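Long-range contacts in 70 kDa protein (PDB 4B2N), which cleaves rubber as a diheme c-type cytochrome oxygenase, probably with electron-transfer activity: residues Ser116-Trp124 with Phe133-Tyr141; Asn213-Ser223 with Leu240-Ser249. All blocks are in the same frame, centred on the assembly; numbering follows the deposited sequence.

Contact 1: Ser116-Trp124 with Phe133-Tyr141; sequences SYHFIFLQW and FEEQVSKRY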
loop_
_atom_site.group_PDB
_atom_site.type_symbol
_atom_site.label_atom_id
_atom_site.label_comp_id
_atom_site.label_asym_id
_atom_site.label_seq_id
_atom_site.Cartn_x
_atom_site.Cartn_y
_atom_site.Cartn_z
ATOM N N SER A 116 3.461 10.425 26.489
ATOM C CA SER A 116 4.224 11.203 25.569
ATOM C C SER A 116 3.371 11.687 24.393
ATOM O O SER A 116 3.561 12.836 23.906
ATOM C CB SER A 116 5.329 10.357 24.967
ATOM O OG SER A 116 6.311 9.998 25.938
ATOM N N TYR A 117 2.489 10.805 23.908
ATOM C CA TYR A 117 1.587 11.201 22.861
ATOM C C TYR A 117 0.622 12.317 23.352
ATOM O O TYR A 117 0.429 13.314 22.690
ATOM C CB TYR A 117 0.766 10.005 22.294
ATOM C CG TYR A 117 -0.379 10.510 21.487
ATOM C CD1 TYR A 117 -0.215 10.817 20.117
ATOM C CD2 TYR A 117 -1.626 10.707 22.056
ATOM C CE1 TYR A 117 -1.261 11.324 19.374
ATOM C CE2 TYR A 117 -2.702 11.196 21.324
ATOM C CZ TYR A 117 -2.493 11.487 19.958
ATOM O OH TYR A 117 -3.500 11.937 19.188
ATOM N N HIS A 118 0.133 12.175 24.558
ATOM C CA HIS A 118 -0.730 13.152 25.167
ATOM C C HIS A 118 -0.096 14.526 25.184
ATOM O O HIS A 118 -0.827 15.544 25.119
ATOM C CB HIS A 118 -1.052 12.722 26.595
ATOM C CG HIS A 118 -2.232 13.430 27.191
ATOM N ND1 HIS A 118 -3.478 13.423 26.606
ATOM C CD2 HIS A 118 -2.325 14.216 28.334
ATOM C CE1 HIS A 118 -4.330 14.135 27.376
ATOM N NE2 HIS A 118 -3.628 14.609 28.446
ATOM N N PHE A 119 1.232 14.561 25.303
ATOM C CA PHE A 119 1.994 15.848 25.397
ATOM C C PHE A 119 2.738 16.179 24.115
ATOM O O PHE A 119 3.609 17.027 24.108
ATOM C CB PHE A 119 2.917 15.890 26.663
ATOM C CG PHE A 119 2.128 16.074 27.942
ATOM C CD1 PHE A 119 1.730 17.349 28.369
ATOM C CD2 PHE A 119 1.706 14.996 28.699
ATOM C CE1 PHE A 119 0.968 17.534 29.543
ATOM C CE2 PHE A 119 0.947 15.166 29.880
ATOM C CZ PHE A 119 0.567 16.437 30.312
ATOM N N ILE A 120 2.476 15.450 23.020
ATOM C CA ILE A 120 3.307 15.639 21.827
ATOM C C ILE A 120 3.197 17.056 21.249
ATOM O O ILE A 120 3.988 17.400 20.430
ATOM C CB ILE A 120 2.910 14.627 20.678
ATOM C CG1 ILE A 120 4.074 14.409 19.684
ATOM C CG2 ILE A 120 1.563 15.000 20.052
ATOM C CD1 ILE A 120 3.934 13.038 19.066
ATOM N N PHE A 121 2.200 17.853 21.586
ATOM C CA PHE A 121 2.226 19.292 21.176
ATOM C C PHE A 121 3.564 19.929 21.638
ATOM O O PHE A 121 3.995 20.915 21.052
ATOM C CB PHE A 121 1.037 20.104 21.765
ATOM C CG PHE A 121 0.912 20.020 23.247
ATOM C CD1 PHE A 121 1.588 20.941 24.067
ATOM C CD2 PHE A 121 0.104 19.012 23.839
ATOM C CE1 PHE A 121 1.455 20.845 25.431
ATOM C CE2 PHE A 121 -0.005 18.901 25.211
ATOM C CZ PHE A 121 0.687 19.793 26.015
ATOM N N LEU A 122 4.177 19.428 22.738
ATOM C CA LEU A 122 5.491 19.985 23.161
ATOM C C LEU A 122 6.467 19.885 22.025
ATOM O O LEU A 122 7.200 20.845 21.761
ATOM C CB LEU A 122 6.086 19.309 24.400
ATOM C CG LEU A 122 5.273 19.553 25.659
ATOM C CD1 LEU A 122 5.812 18.668 26.786
ATOM C CD2 LEU A 122 5.266 21.061 26.024
ATOM N N GLN A 123 6.477 18.734 21.325
ATOM C CA GLN A 123 7.371 18.510 20.203
ATOM C C GLN A 123 7.012 19.345 18.989
ATOM O O GLN A 123 7.809 19.517 18.058
ATOM C CB GLN A 123 7.394 16.992 19.801
ATOM C CG GLN A 123 8.323 16.184 20.747
ATOM C CD GLN A 123 7.821 16.150 22.173
ATOM O OE1 GLN A 123 6.603 15.930 22.456
ATOM N NE2 GLN A 123 8.745 16.422 23.111
ATOM N N TRP A 124 5.787 19.843 18.944
ATOM C CA TRP A 124 5.432 20.764 17.828
ATOM C C TRP A 124 5.896 22.174 18.165
ATOM O O TRP A 124 5.756 23.067 17.347
ATOM C CB TRP A 124 3.933 20.887 17.713
ATOM C CG TRP A 124 3.157 19.607 17.536
ATOM C CD1 TRP A 124 3.642 18.355 17.170
ATOM C CD2 TRP A 124 1.741 19.434 17.740
ATOM N NE1 TRP A 124 2.663 17.434 17.149
ATOM C CE2 TRP A 124 1.464 18.021 17.454
ATOM C CE3 TRP A 124 0.700 20.275 18.102
ATOM C CZ2 TRP A 124 0.179 17.483 17.531
ATOM C CZ3 TRP A 124 -0.590 19.714 18.239
ATOM C CH2 TRP A 124 -0.851 18.362 17.912
ATOM N N PHE A 133 -6.324 20.162 20.118
ATOM C CA PHE A 133 -5.221 19.225 20.034
ATOM C C PHE A 133 -5.591 18.014 19.130
ATOM O O PHE A 133 -4.877 17.631 18.239
ATOM C CB PHE A 133 -4.892 18.715 21.437
ATOM C CG PHE A 133 -3.862 17.606 21.459
ATOM C CD1 PHE A 133 -2.530 17.870 21.139
ATOM C CD2 PHE A 133 -4.236 16.263 21.787
ATOM C CE1 PHE A 133 -1.586 16.828 21.169
ATOM C CE2 PHE A 133 -3.289 15.218 21.816
ATOM C CZ PHE A 133 -1.954 15.513 21.475
ATOM N N GLU A 134 -6.738 17.414 19.373
ATOM C CA GLU A 134 -7.047 16.173 18.698
ATOM C C GLU A 134 -7.172 16.431 17.176
ATOM O O GLU A 134 -6.620 15.711 16.335
ATOM C CB GLU A 134 -8.329 15.614 19.390
ATOM C CG GLU A 134 -8.549 14.142 19.162
ATOM C CD GLU A 134 -9.848 13.674 19.805
ATOM O OE1 GLU A 134 -10.072 13.913 21.034
ATOM O OE2 GLU A 134 -10.604 13.058 19.031
ATOM N N GLU A 135 -7.759 17.554 16.794
ATOM C CA GLU A 135 -7.776 17.929 15.393
ATOM C C GLU A 135 -6.397 18.249 14.819
ATOM O O GLU A 135 -6.112 17.922 13.673
ATOM C CB GLU A 135 -8.705 19.122 15.176
ATOM C CG GLU A 135 -8.706 19.609 13.719
ATOM C CD GLU A 135 -9.797 20.663 13.473
ATOM O OE1 GLU A 135 -9.723 21.790 14.000
ATOM O OE2 GLU A 135 -10.775 20.325 12.815
ATOM N N GLN A 136 -5.571 18.993 15.563
ATOM C CA GLN A 136 -4.222 19.285 15.115
ATOM C C GLN A 136 -3.376 18.032 14.861
ATOM O O GLN A 136 -2.549 18.020 13.933
ATOM C CB GLN A 136 -3.496 20.224 16.128
ATOM C CG GLN A 136 -4.106 21.639 16.033
ATOM C CD GLN A 136 -3.188 22.695 16.631
ATOM O OE1 GLN A 136 -3.558 23.443 17.567
ATOM N NE2 GLN A 136 -2.015 22.797 16.058
ATOM N N VAL A 137 -3.608 16.983 15.673
ATOM C CA VAL A 137 -2.912 15.733 15.399
ATOM C C VAL A 137 -3.215 15.252 13.985
ATOM O O VAL A 137 -2.282 14.912 13.261
ATOM C CB VAL A 137 -3.198 14.622 16.404
ATOM C CG1 VAL A 137 -2.540 13.293 15.985
ATOM C CG2 VAL A 137 -2.729 15.069 17.775
ATOM N N SER A 138 -4.493 15.203 13.636
ATOM C CA SER A 138 -4.971 14.763 12.293
ATOM C C SER A 138 -4.374 15.638 11.245
ATOM O O SER A 138 -3.893 15.146 10.235
ATOM C CB SER A 138 -6.511 14.862 12.213
ATOM O OG SER A 138 -7.033 13.598 12.698
ATOM N N LYS A 139 -4.452 16.945 11.457
ATOM C CA LYS A 139 -3.947 17.874 10.443
ATOM C C LYS A 139 -2.437 17.701 10.198
ATOM O O LYS A 139 -2.003 17.549 9.069
ATOM C CB LYS A 139 -4.221 19.323 10.857
ATOM C CG LYS A 139 -5.638 19.807 10.588
ATOM C CD LYS A 139 -5.812 21.127 11.359
ATOM C CE LYS A 139 -7.127 21.745 11.106
ATOM N NZ LYS A 139 -6.967 23.117 11.679
ATOM N N ARG A 140 -1.656 17.688 11.294
ATOM C CA ARG A 140 -0.192 17.647 11.206
ATOM C C ARG A 140 0.269 16.369 10.528
ATOM O O ARG A 140 1.165 16.369 9.669
ATOM C CB ARG A 140 0.429 17.689 12.617
ATOM C CG ARG A 140 1.969 17.774 12.580
ATOM C CD ARG A 140 2.415 17.962 14.006
ATOM N NE ARG A 140 3.856 17.910 14.133
ATOM C CZ ARG A 140 4.635 18.990 14.063
ATOM N NH1 ARG A 140 4.061 20.185 13.828
ATOM N NH2 ARG A 140 5.958 18.875 14.217
ATOM N N TYR A 141 -0.366 15.261 10.867
ATOM C CA TYR A 141 0.216 13.998 10.446
ATOM C C TYR A 141 -0.468 13.457 9.194
ATOM O O TYR A 141 -0.065 12.393 8.698
ATOM C CB TYR A 141 0.160 12.976 11.580
ATOM C CG TYR A 141 1.002 13.388 12.766
ATOM C CD1 TYR A 141 2.378 13.720 12.604
ATOM C CD2 TYR A 141 0.447 13.467 14.033
ATOM C CE1 TYR A 141 3.131 14.171 13.709
ATOM C CE2 TYR A 141 1.204 13.876 15.116
ATOM C CZ TYR A 141 2.531 14.181 14.970
ATOM O OH TYR A 141 3.198 14.611 16.115
HETATM O O HOH W 1 5.744 22.282 14.706
#
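Tyr117 opens an aromatic cluster that packs the end of helix 114-118 and the turns after it against helix 133-141, with Phe133 in the middle. The edge of Phe133 points at the Tyr117 face in an offset edge-to-face pair, planes at 63°, while the Tyr117 hydroxyl end lies against both methyls of Val137, 3.5 Å from OH to CG2. Ile120 divides its branches: CG2 meets the rim of Phe133, and CD1 runs to the hydroxyl of Tyr141. Phe121 then turns its own edge toward the face of Phe133, the two planes nearly perpendicular.

Trp124 makes the broadest contact, its indole laid across the helix. CH2 comes 3.7 Å from Phe133 CD1, the two six-membered rings near parallel but displaced so that they hardly overlap, and CZ3 touches Gln136 CB. Arg140 has CG turned away from its backbone N (chi1 -175°) and stays straight to NE, which lays CD over one indole face, 3.5 Å from the centroid of the five-membered ring, a CH-pi contact; the opposite face lies over Ile120 O and Phe121 CA. Asp224 takes both the salt bridge from Arg140 NE and a hydrogen bond with Tyr141 OH, helping to place both groups around the indole. Water 1 joins Trp124 O to Arg140 NH1. In the indole plane, Trp124 NE1 donates to Tyr141 OH at 3.1 Å, almost straight at 167°.

Contact 2: Asn213-Ser223 with Leu240-Ser249; sequences NSANDAGLLAS and LPWSTGRGSS. With HEC (heme c), chain C.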
loop_
_atom_site.group_PDB
_atom_site.type_symbol
_atom_site.label_atom_id
_atom_site.label_comp_id
_atom_site.label_asym_id
_atom_site.label_seq_id
_atom_site.Cartn_x
_atom_site.Cartn_y
_atom_site.Cartn_z
ATOM N N ASN A 213 -4.369 6.421 1.791
ATOM C CA ASN A 213 -4.149 7.751 2.287
ATOM C C ASN A 213 -3.258 8.597 1.328
ATOM O O ASN A 213 -2.153 8.150 0.926
ATOM C CB ASN A 213 -3.507 7.703 3.681
ATOM C CG ASN A 213 -3.735 9.005 4.449
ATOM O OD1 ASN A 213 -4.129 10.046 3.851
ATOM N ND2 ASN A 213 -3.570 8.975 5.779
ATOM N N SER A 214 -3.776 9.760 0.925
ATOM C CA SER A 214 -3.064 10.684 0.074
ATOM C C SER A 214 -2.363 11.718 0.903
ATOM O O SER A 214 -1.737 12.589 0.340
ATOM C CB SER A 214 -4.036 11.449 -0.862
ATOM O OG SER A 214 -5.036 12.079 -0.093
ATOM N N ALA A 215 -2.501 11.680 2.219
ATOM C CA ALA A 215 -2.172 12.854 3.004
ATOM C C ALA A 215 -1.217 12.595 4.128
ATOM O O ALA A 215 -0.675 13.550 4.705
ATOM C CB ALA A 215 -3.433 13.567 3.533
ATOM N N ASN A 216 -0.962 11.332 4.436
ATOM C CA ASN A 216 -0.168 11.055 5.636
ATOM C C ASN A 216 1.291 11.440 5.486
ATOM O O ASN A 216 1.913 11.199 4.463
ATOM C CB ASN A 216 -0.245 9.611 6.102
ATOM C CG ASN A 216 0.345 8.625 5.093
ATOM O OD1 ASN A 216 0.003 8.657 3.906
ATOM N ND2 ASN A 216 1.225 7.734 5.568
ATOM N N ASP A 217 1.834 12.050 6.527
ATOM C CA ASP A 217 3.239 12.334 6.542
ATOM C C ASP A 217 3.934 11.400 7.525
ATOM O O ASP A 217 4.020 11.684 8.708
ATOM C CB ASP A 217 3.548 13.796 6.961
ATOM C CG ASP A 217 5.031 14.150 6.770
ATOM O OD1 ASP A 217 5.908 13.251 6.999
ATOM O OD2 ASP A 217 5.322 15.369 6.513
ATOM N N ALA A 218 4.485 10.296 7.028
ATOM C CA ALA A 218 5.068 9.284 7.928
ATOM C C ALA A 218 6.335 9.764 8.561
ATOM O O ALA A 218 6.602 9.445 9.731
ATOM C CB ALA A 218 5.312 7.978 7.203
ATOM N N GLY A 219 7.140 10.520 7.821
ATOM C CA GLY A 219 8.379 11.047 8.394
ATOM C C GLY A 219 8.149 11.990 9.566
ATOM O O GLY A 219 8.930 11.998 10.577
ATOM N N LEU A 220 7.107 12.822 9.458
ATOM C CA LEU A 220 6.917 13.835 10.484
ATOM C C LEU A 220 6.453 13.149 11.771
ATOM O O LEU A 220 6.869 13.503 12.881
ATOM C CB LEU A 220 5.901 14.841 9.987
ATOM C CG LEU A 220 5.624 16.018 10.895
ATOM C CD1 LEU A 220 6.903 16.780 11.256
ATOM C CD2 LEU A 220 4.650 16.996 10.174
ATOM N N LEU A 221 5.630 12.105 11.631
ATOM C CA LEU A 221 5.212 11.379 12.874
ATOM C C LEU A 221 6.407 10.732 13.543
ATOM O O LEU A 221 6.585 10.831 14.771
ATOM C CB LEU A 221 4.229 10.299 12.447
ATOM C CG LEU A 221 3.647 9.390 13.521
ATOM C CD1 LEU A 221 2.720 10.184 14.399
ATOM C CD2 LEU A 221 2.948 8.217 12.791
ATOM N N ALA A 222 7.246 10.077 12.736
ATOM C CA ALA A 222 8.469 9.391 13.224
ATOM C C ALA A 222 9.404 10.420 13.897
ATOM O O ALA A 222 9.895 10.220 15.031
ATOM C CB ALA A 222 9.205 8.670 12.033
ATOM N N SER A 223 9.587 11.559 13.219
ATOM C CA SER A 223 10.460 12.620 13.757
ATOM C C SER A 223 9.954 13.141 15.089
ATOM O O SER A 223 10.741 13.172 16.109
ATOM C CB SER A 223 10.557 13.762 12.737
ATOM O OG SER A 223 11.389 14.746 13.282
ATOM N N LEU A 240 10.732 1.991 11.632
ATOM C CA LEU A 240 9.429 2.567 11.272
ATOM C C LEU A 240 9.671 3.350 10.001
ATOM O O LEU A 240 10.801 3.702 9.708
ATOM C CB LEU A 240 8.808 3.390 12.402
ATOM C CG LEU A 240 9.345 4.798 12.599
ATOM C CD1 LEU A 240 8.976 5.499 13.873
ATOM C CD2 LEU A 240 10.796 4.569 12.604
ATOM N N PRO A 241 8.628 3.548 9.200
ATOM C CA PRO A 241 8.845 4.119 7.875
ATOM C C PRO A 241 9.057 5.627 7.940
ATOM O O PRO A 241 8.761 6.242 8.969
ATOM C CB PRO A 241 7.569 3.784 7.095
ATOM C CG PRO A 241 6.599 3.252 8.062
ATOM C CD PRO A 241 7.221 3.180 9.459
ATOM N N TRP A 242 9.630 6.193 6.860
ATOM C CA TRP A 242 9.852 7.660 6.790
ATOM C C TRP A 242 9.208 8.121 5.529
ATOM O O TRP A 242 8.663 7.285 4.778
ATOM C CB TRP A 242 11.363 7.885 6.792
ATOM C CG TRP A 242 11.792 9.318 7.038
ATOM C CD1 TRP A 242 12.127 10.252 6.065
ATOM C CD2 TRP A 242 12.007 9.996 8.342
ATOM N NE1 TRP A 242 12.497 11.445 6.660
ATOM C CE2 TRP A 242 12.442 11.357 8.029
ATOM C CE3 TRP A 242 11.881 9.620 9.676
ATOM C CZ2 TRP A 242 12.781 12.284 9.029
ATOM C CZ3 TRP A 242 12.206 10.554 10.695
ATOM C CH2 TRP A 242 12.639 11.848 10.372
ATOM N N SER A 243 9.223 9.429 5.244
ATOM C CA SER A 243 8.725 9.825 3.961
ATOM C C SER A 243 9.437 11.105 3.584
ATOM O O SER A 243 10.013 11.803 4.457
ATOM C CB SER A 243 7.210 10.055 4.014
ATOM O OG SER A 243 6.886 11.063 4.947
ATOM N N THR A 244 9.353 11.417 2.311
ATOM C CA THR A 244 9.840 12.660 1.843
ATOM C C THR A 244 8.796 13.735 1.901
ATOM O O THR A 244 9.145 14.951 1.879
ATOM C CB THR A 244 10.451 12.589 0.435
ATOM O OG1 THR A 244 9.464 12.209 -0.511
ATOM C CG2 THR A 244 11.576 11.559 0.397
ATOM N N GLY A 245 7.531 13.322 2.062
ATOM C CA GLY A 245 6.426 14.272 2.059
ATOM C C GLY A 245 5.175 13.566 2.516
ATOM O O GLY A 245 5.246 12.726 3.442
ATOM N N ARG A 246 4.058 13.830 1.856
ATOM C CA ARG A 246 2.751 13.280 2.277
ATOM C C ARG A 246 2.165 12.338 1.251
ATOM O O ARG A 246 2.289 12.615 0.083
ATOM C CB ARG A 246 1.795 14.442 2.513
ATOM C CG ARG A 246 2.031 15.057 3.871
ATOM C CD ARG A 246 1.242 16.340 3.896
ATOM N NE ARG A 246 1.182 17.046 5.198
ATOM C CZ ARG A 246 0.074 17.087 5.944
ATOM N NH1 ARG A 246 -0.961 16.289 5.631
ATOM N NH2 ARG A 246 0.008 17.866 7.068
ATOM N N GLY A 247 1.551 11.228 1.698
ATOM C CA GLY A 247 0.741 10.381 0.781
ATOM C C GLY A 247 1.525 9.297 0.096
ATOM O O GLY A 247 0.986 8.491 -0.717
ATOM N N SER A 248 2.815 9.252 0.400
ATOM C CA SER A 248 3.648 8.103 0.002
ATOM C C SER A 248 4.730 7.952 1.049
ATOM O O SER A 248 4.992 8.915 1.823
ATOM C CB SER A 248 4.206 8.296 -1.430
ATOM O OG SER A 248 5.029 9.465 -1.459
ATOM N N SER A 249 5.365 6.784 1.106
ATOM C CA SER A 249 6.422 6.588 2.109
ATOM C C SER A 249 7.410 5.518 1.634
ATOM O O SER A 249 7.145 4.804 0.639
ATOM C CB SER A 249 5.799 6.131 3.446
ATOM O OG SER A 249 5.341 4.774 3.391
HETATM FE FE HEC C . 0.558 -1.808 3.476
HETATM C CHA HEC C . 1.018 -2.781 0.157
HETATM C CHB HEC C . -1.503 -4.604 4.019
HETATM C CHC HEC C . 0.611 -1.321 6.965
HETATM C CHD HEC C . 2.003 1.173 2.885
HETATM N NA HEC C . -0.059 -3.322 2.420
HETATM C C1A HEC C . 0.081 -3.494 1.010
HETATM C C2A HEC C . -0.764 -4.548 0.470
HETATM C C3A HEC C . -1.500 -5.107 1.555
HETATM C C4A HEC C . -1.065 -4.321 2.716
HETATM C CMA HEC C . -2.554 -6.194 1.489
HETATM C CAA HEC C . -0.898 -5.035 -0.996
HETATM C CBA HEC C . -1.817 -4.030 -1.694
HETATM C CGA HEC C . -1.904 -4.266 -3.191
HETATM O O1A HEC C . -0.864 -4.486 -3.903
HETATM O O2A HEC C . -3.045 -4.140 -3.645
HETATM N NB HEC C . -0.178 -2.820 5.095
HETATM C C1B HEC C . -1.044 -3.837 5.148
HETATM C C2B HEC C . -1.437 -4.274 6.479
HETATM C C3B HEC C . -0.811 -3.339 7.331
HETATM C C4B HEC C . -0.123 -2.449 6.403
HETATM C CMB HEC C . -2.304 -5.447 6.705
HETATM C CAB HEC C . -0.773 -3.275 8.835
HETATM C CBB HEC C . -0.147 -4.385 9.463
HETATM N NC HEC C . 1.132 -0.405 4.753
HETATM C C1C HEC C . 1.156 -0.277 6.131
HETATM C C2C HEC C . 1.673 1.034 6.597
HETATM C C3C HEC C . 2.101 1.728 5.362
HETATM C C4C HEC C . 1.764 0.816 4.272
HETATM C CMC HEC C . 1.782 1.429 8.065
HETATM C CAC HEC C . 2.748 3.071 5.212
HETATM C CBC HEC C . 3.739 3.421 6.134
HETATM N ND HEC C . 1.381 -0.983 1.806
HETATM C C1D HEC C . 1.922 0.233 1.768
HETATM C C2D HEC C . 2.409 0.606 0.479
HETATM C C3D HEC C . 2.131 -0.555 -0.307
HETATM C C4D HEC C . 1.511 -1.495 0.619
HETATM C CMD HEC C . 3.049 1.856 -0.007
HETATM C CAD HEC C . 2.563 -0.728 -1.721
HETATM C CBD HEC C . 4.073 -1.118 -1.477
HETATM C CGD HEC C . 4.783 -1.235 -2.806
HETATM O O1D HEC C . 5.546 -0.320 -3.207
HETATM O O2D HEC C . 4.478 -2.253 -3.513
HETATM O O HOH W 2 -0.036 13.567 -1.726
HETATM O O HOH W 3 4.102 9.429 4.414
HETATM O O HOH W 4 3.822 17.648 6.213
HETATM O O HOH W 5 6.424 6.702 10.484
#
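Asp217 and Ser243 meet at the start of helix 218-226, where an N-cap is braced by the irregular loop 240-249 beside a covalently bound heme c. Among the polar contacts, Asp217 OD1 caps the helix by accepting from Leu220 N, and it also has a salt bridge with Arg626. Ser243 OG accepts from Gly219 N at 2.9 Å and donates a hydrogen bond to Gly245 O. With OG tucked between backbone N and carbonyl carbon (chi1 60°), the hydroxyl faces the helix start.

Before the cap, Gly247 N donates to Asn216 O at 2.8 Å, and Arg246 NH1 reaches Ala215 O through a more bent bond of 132°. Gly247, at positive phi, brings its CA to 3.3 Å from Ser214 O in a CA-H...O contact. Four waters complete the polar seam: water 3 alone ties Asn216 O, Ala218 N and Ser248 O together, and water 4 joins Asp217 OD2 to Arg246 NE.

The apolar contacts run from the first turn of the helix onward. Gly219 lays its CA over the face of Trp242, 4.0 Å from the five-membered ring centroid, and Ala222 CB touches both Leu240 CD1 and Trp242 CE3. On the heme side, two residues of its pocket reach the same porphyrin substituent: Pro241 CG and Ser249 OG, the latter also hydrogen-bonded to Ala251, each lie 3.5 Å from HEC CBC.

Contact 1 comes first along the chain, both its segments preceding those of contact 2, yet their centres are only 15 Å apart and on the same side of the chain's centre. They meet where helix 133-141 runs up to helix 218-226: Tyr141 O probably accepts from Asp217 N, and Lys139 O from Arg246 NH2, at 2.9 Å each, while Arg140 packs on Leu220. Helix 218-226 thus has contact 1 against it through Ile120, Trp124, Arg140 and Tyr141, and the loop 240-249 packed along it in contact 2. Contact 2 borders the first heme directly; contact 1 stands one layer back, the side chain of Tyr141 about 12 Å from a bound heme, so the two form successive layers of packing beside that cofactor.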